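Local coordinates for insecticidal protein (Brevibacillus laterosporus, PDB 7ML9) that is active against the western corn rootworm, probably by forming beta-barrel pores in membranes, as an epsilon-toxin/MTX2-family protein, at residues Y134-H144 with G271-G280. Residues are numbered along the deposited sequence; the frame is centred on the assembly and turned at random.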
loop_
_atom_site.group_PDB
_atom_site.type_symbol
_atom_site.label_atom_id
_atom_site.label_comp_id
_atom_site.label_asym_id
_atom_site.label_seq_id
_atom_site.Cartn_x
_atom_site.Cartn_y
_atom_site.Cartn_z
ATOM N N TYR A 134 -12.186 1.415 21.608
ATOM C CA TYR A 134 -12.249 0.962 20.229
ATOM C C TYR A 134 -10.880 0.456 19.795
ATOM O O TYR A 134 -9.857 1.032 20.168
ATOM C CB TYR A 134 -12.696 2.111 19.323
ATOM C CG TYR A 134 -13.068 1.682 17.929
ATOM C CD1 TYR A 134 -14.298 1.095 17.668
ATOM C CD2 TYR A 134 -12.179 1.855 16.867
ATOM C CE1 TYR A 134 -14.652 0.697 16.382
ATOM C CE2 TYR A 134 -12.518 1.463 15.586
ATOM C CZ TYR A 134 -13.752 0.876 15.343
ATOM O OH TYR A 134 -14.093 0.484 14.059
ATOM N N THR A 135 -10.871 -0.602 18.995
ATOM C CA THR A 135 -9.635 -1.124 18.415
ATOM C C THR A 135 -9.550 -0.683 16.958
ATOM O O THR A 135 -10.244 -1.227 16.097
ATOM C CB THR A 135 -9.575 -2.639 18.531
ATOM O OG1 THR A 135 -9.625 -3.014 19.914
ATOM C CG2 THR A 135 -8.273 -3.169 17.892
ATOM N N GLU A 136 -8.711 0.317 16.703
ATOM C CA GLU A 136 -8.317 0.669 15.348
ATOM C C GLU A 136 -7.355 -0.386 14.812
ATOM O O GLU A 136 -6.494 -0.903 15.537
ATOM C CB GLU A 136 -7.648 2.043 15.318
ATOM C CG GLU A 136 -8.486 3.189 15.876
ATOM C CD GLU A 136 -7.692 4.463 15.981
ATOM O OE1 GLU A 136 -6.455 4.411 15.785
ATOM O OE2 GLU A 136 -8.284 5.522 16.264
ATOM N N SER A 137 -7.515 -0.713 13.540
ATOM C CA SER A 137 -6.713 -1.729 12.884
ATOM C C SER A 137 -6.267 -1.201 11.532
ATOM O O SER A 137 -7.052 -0.569 10.822
ATOM C CB SER A 137 -7.507 -3.029 12.697
ATOM O OG SER A 137 -6.644 -4.129 12.497
ATOM N N THR A 138 -5.003 -1.444 11.192
ATOM C CA THR A 138 -4.488 -1.208 9.847
ATOM C C THR A 138 -3.780 -2.472 9.398
ATOM O O THR A 138 -2.926 -2.989 10.125
ATOM C CB THR A 138 -3.510 -0.041 9.806
ATOM O OG1 THR A 138 -4.167 1.162 10.214
ATOM C CG2 THR A 138 -2.960 0.131 8.387
ATOM N N SER A 139 -4.134 -2.985 8.222
ATOM C CA SER A 139 -3.427 -4.141 7.699
ATOM C C SER A 139 -3.066 -3.917 6.233
ATOM O O SER A 139 -3.668 -3.094 5.530
ATOM C CB SER A 139 -4.232 -5.437 7.884
ATOM O OG SER A 139 -5.437 -5.430 7.156
ATOM N N ASN A 140 -2.043 -4.639 5.783
ATOM C CA ASN A 140 -1.636 -4.574 4.389
ATOM C C ASN A 140 -1.257 -5.976 3.928
ATOM O O ASN A 140 -1.014 -6.873 4.740
ATOM C CB ASN A 140 -0.511 -3.542 4.199
ATOM C CG ASN A 140 0.859 -4.035 4.681
ATOM O OD1 ASN A 140 1.272 -5.148 4.376
ATOM N ND2 ASN A 140 1.579 -3.177 5.403
ATOM N N THR A 141 -1.244 -6.162 2.608
ATOM C CA THR A 141 -0.799 -7.401 1.980
ATOM C C THR A 141 0.045 -7.037 0.769
ATOM O O THR A 141 -0.354 -6.179 -0.022
ATOM C CB THR A 141 -1.979 -8.275 1.534
ATOM O OG1 THR A 141 -2.729 -8.709 2.677
ATOM C CG2 THR A 141 -1.477 -9.499 0.777
ATOM N N THR A 142 1.206 -7.664 0.631
ATOM C CA THR A 142 1.996 -7.496 -0.584
ATOM C C THR A 142 1.464 -8.467 -1.628
ATOM O O THR A 142 1.567 -9.688 -1.464
ATOM C CB THR A 142 3.472 -7.723 -0.297
ATOM O OG1 THR A 142 3.920 -6.742 0.647
ATOM C CG2 THR A 142 4.279 -7.585 -1.602
ATOM N N THR A 143 0.846 -7.930 -2.679
ATOM C CA THR A 143 0.169 -8.769 -3.659
ATOM C C THR A 143 1.033 -9.064 -4.880
ATOM O O THR A 143 0.895 -10.132 -5.481
ATOM C CB THR A 143 -1.142 -8.100 -4.112
ATOM O OG1 THR A 143 -0.868 -6.776 -4.579
ATOM C CG2 THR A 143 -2.153 -8.007 -2.931
ATOM N N HIS A 144 1.896 -8.128 -5.276
ATOM C CA HIS A 144 2.914 -8.349 -6.303
ATOM C C HIS A 144 4.249 -8.007 -5.657
ATOM O O HIS A 144 4.631 -6.830 -5.608
ATOM C CB HIS A 144 2.670 -7.491 -7.534
ATOM C CG HIS A 144 1.417 -7.826 -8.278
ATOM N ND1 HIS A 144 0.160 -7.703 -7.721
ATOM C CD2 HIS A 144 1.226 -8.238 -9.553
ATOM C CE1 HIS A 144 -0.750 -8.046 -8.615
ATOM N NE2 HIS A 144 -0.129 -8.373 -9.736
ATOM N N GLY A 271 6.192 -3.108 -7.760
ATOM C CA GLY A 271 5.287 -4.125 -7.258
ATOM C C GLY A 271 4.014 -3.477 -6.727
ATOM O O GLY A 271 3.768 -2.290 -6.990
ATOM N N GLN A 272 3.212 -4.225 -5.974
ATOM C CA GLN A 272 1.890 -3.756 -5.569
ATOM C C GLN A 272 1.512 -4.327 -4.211
ATOM O O GLN A 272 1.878 -5.454 -3.866
ATOM C CB GLN A 272 0.803 -4.167 -6.569
ATOM C CG GLN A 272 0.390 -3.090 -7.538
ATOM C CD GLN A 272 -0.547 -3.622 -8.608
ATOM O OE1 GLN A 272 -0.332 -3.409 -9.809
ATOM N NE2 GLN A 272 -1.601 -4.319 -8.174
ATOM N N GLY A 273 0.706 -3.558 -3.471
ATOM C CA GLY A 273 0.095 -4.060 -2.257
ATOM C C GLY A 273 -1.321 -3.531 -2.099
ATOM O O GLY A 273 -1.786 -2.685 -2.873
ATOM N N THR A 274 -2.014 -4.075 -1.097
ATOM C CA THR A 274 -3.325 -3.592 -0.687
ATOM C C THR A 274 -3.254 -3.181 0.777
ATOM O O THR A 274 -2.320 -3.545 1.494
ATOM C CB THR A 274 -4.427 -4.657 -0.866
ATOM O OG1 THR A 274 -4.061 -5.863 -0.178
ATOM C CG2 THR A 274 -4.670 -4.959 -2.333
ATOM N N PHE A 275 -4.237 -2.398 1.218
ATOM C CA PHE A 275 -4.300 -2.037 2.634
ATOM C C PHE A 275 -5.749 -1.810 3.034
ATOM O O PHE A 275 -6.625 -1.589 2.194
ATOM C CB PHE A 275 -3.480 -0.782 2.952
ATOM C CG PHE A 275 -4.063 0.475 2.365
ATOM C CD1 PHE A 275 -3.731 0.865 1.077
ATOM C CD2 PHE A 275 -4.954 1.258 3.095
ATOM C CE1 PHE A 275 -4.269 2.016 0.523
ATOM C CE2 PHE A 275 -5.501 2.406 2.550
ATOM C CZ PHE A 275 -5.155 2.793 1.261
ATOM N N LYS A 276 -5.992 -1.862 4.338
ATOM C CA LYS A 276 -7.311 -1.511 4.854
ATOM C C LYS A 276 -7.143 -0.997 6.273
ATOM O O LYS A 276 -6.146 -1.289 6.942
ATOM C CB LYS A 276 -8.270 -2.697 4.814
ATOM C CG LYS A 276 -7.818 -3.879 5.626
ATOM C CD LYS A 276 -8.860 -4.977 5.588
ATOM C CE LYS A 276 -8.327 -6.258 6.213
ATOM N NZ LYS A 276 -9.362 -6.972 7.010
ATOM N N SER A 277 -8.129 -0.225 6.728
ATOM C CA SER A 277 -8.024 0.418 8.031
ATOM C C SER A 277 -9.429 0.728 8.534
ATOM O O SER A 277 -10.340 0.967 7.739
ATOM C CB SER A 277 -7.183 1.687 7.934
ATOM O OG SER A 277 -6.794 2.161 9.201
ATOM N N ASN A 278 -9.605 0.695 9.859
ATOM C CA ASN A 278 -10.894 1.041 10.452
ATOM C C ASN A 278 -10.688 1.917 11.684
ATOM O O ASN A 278 -9.639 1.883 12.339
ATOM C CB ASN A 278 -11.702 -0.193 10.818
ATOM C CG ASN A 278 -11.091 -0.948 11.979
ATOM O OD1 ASN A 278 -10.190 -1.764 11.781
ATOM N ND2 ASN A 278 -11.564 -0.673 13.198
ATOM N N TYR A 279 -11.709 2.712 11.992
ATOM C CA TYR A 279 -11.546 3.797 12.948
ATOM C C TYR A 279 -12.928 4.341 13.290
ATOM O O TYR A 279 -13.888 4.161 12.533
ATOM C CB TYR A 279 -10.649 4.909 12.383
ATOM C CG TYR A 279 -10.914 5.175 10.911
ATOM C CD1 TYR A 279 -12.012 5.936 10.507
ATOM C CD2 TYR A 279 -10.086 4.648 9.923
ATOM C CE1 TYR A 279 -12.277 6.169 9.160
ATOM C CE2 TYR A 279 -10.345 4.870 8.574
ATOM C CZ TYR A 279 -11.438 5.633 8.197
ATOM O OH TYR A 279 -11.692 5.862 6.859
ATOM N N GLY A 280 -13.024 4.989 14.449
ATOM C CA GLY A 280 -14.192 5.798 14.729
ATOM C C GLY A 280 -14.117 7.123 13.992
ATOM O O GLY A 280 -13.039 7.657 13.726
HETATM O O HOH W 1 -3.003 -5.305 -5.710
#
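Asn278 and Tyr134 meet at one end of the antiparallel pairing of segments 134-144 and 271-280, within the long twisted sheet that runs through the elongated body of this aerolysin-like, ETX/MTX2-type toxin. The amide of Asn278 spends both its N-H groups across the contact: ND2 gives one to Tyr134 OH at 2.9 Å, tilted slightly from the amide plane, and the other to Thr135 O at 3.2 Å. Ring and amide planes stand 68° apart. The ring is brought over strand 271-280 because Tyr134 CG lies anti to its backbone N (chi1 -168°), and CE2 comes to 3.7 Å from Tyr279 CA.

Further along, the two sheet faces differ. On one, Thr138 OG1 and Ser277 OG lie 3.0 Å apart in a hydrogen bond, while the ends of Asn140 and Phe275 turn away from the pair, the amide to Thr169 and Glu170 and the ring to Phe158. On the other, the aliphatic chain of Lys276 runs past Ser139, whose OG touches both CG and CE.

At the other end of the contact a classic beta bulge shifts the register by one: Thr143 and His144 are set together against Gln272, whose O accepts from both their backbone N atoms on one side of its carbonyl plane. Here the His144 and Gln272 side chains run alongside each other in the same direction, with Gln272 CD over one face of the ring, displaced toward its rim, and the planes 36° apart. A water bridges the two segments, accepting from Gln272 NE2 at 3.0 Å and lying 2.8 Å from Thr143 OG1.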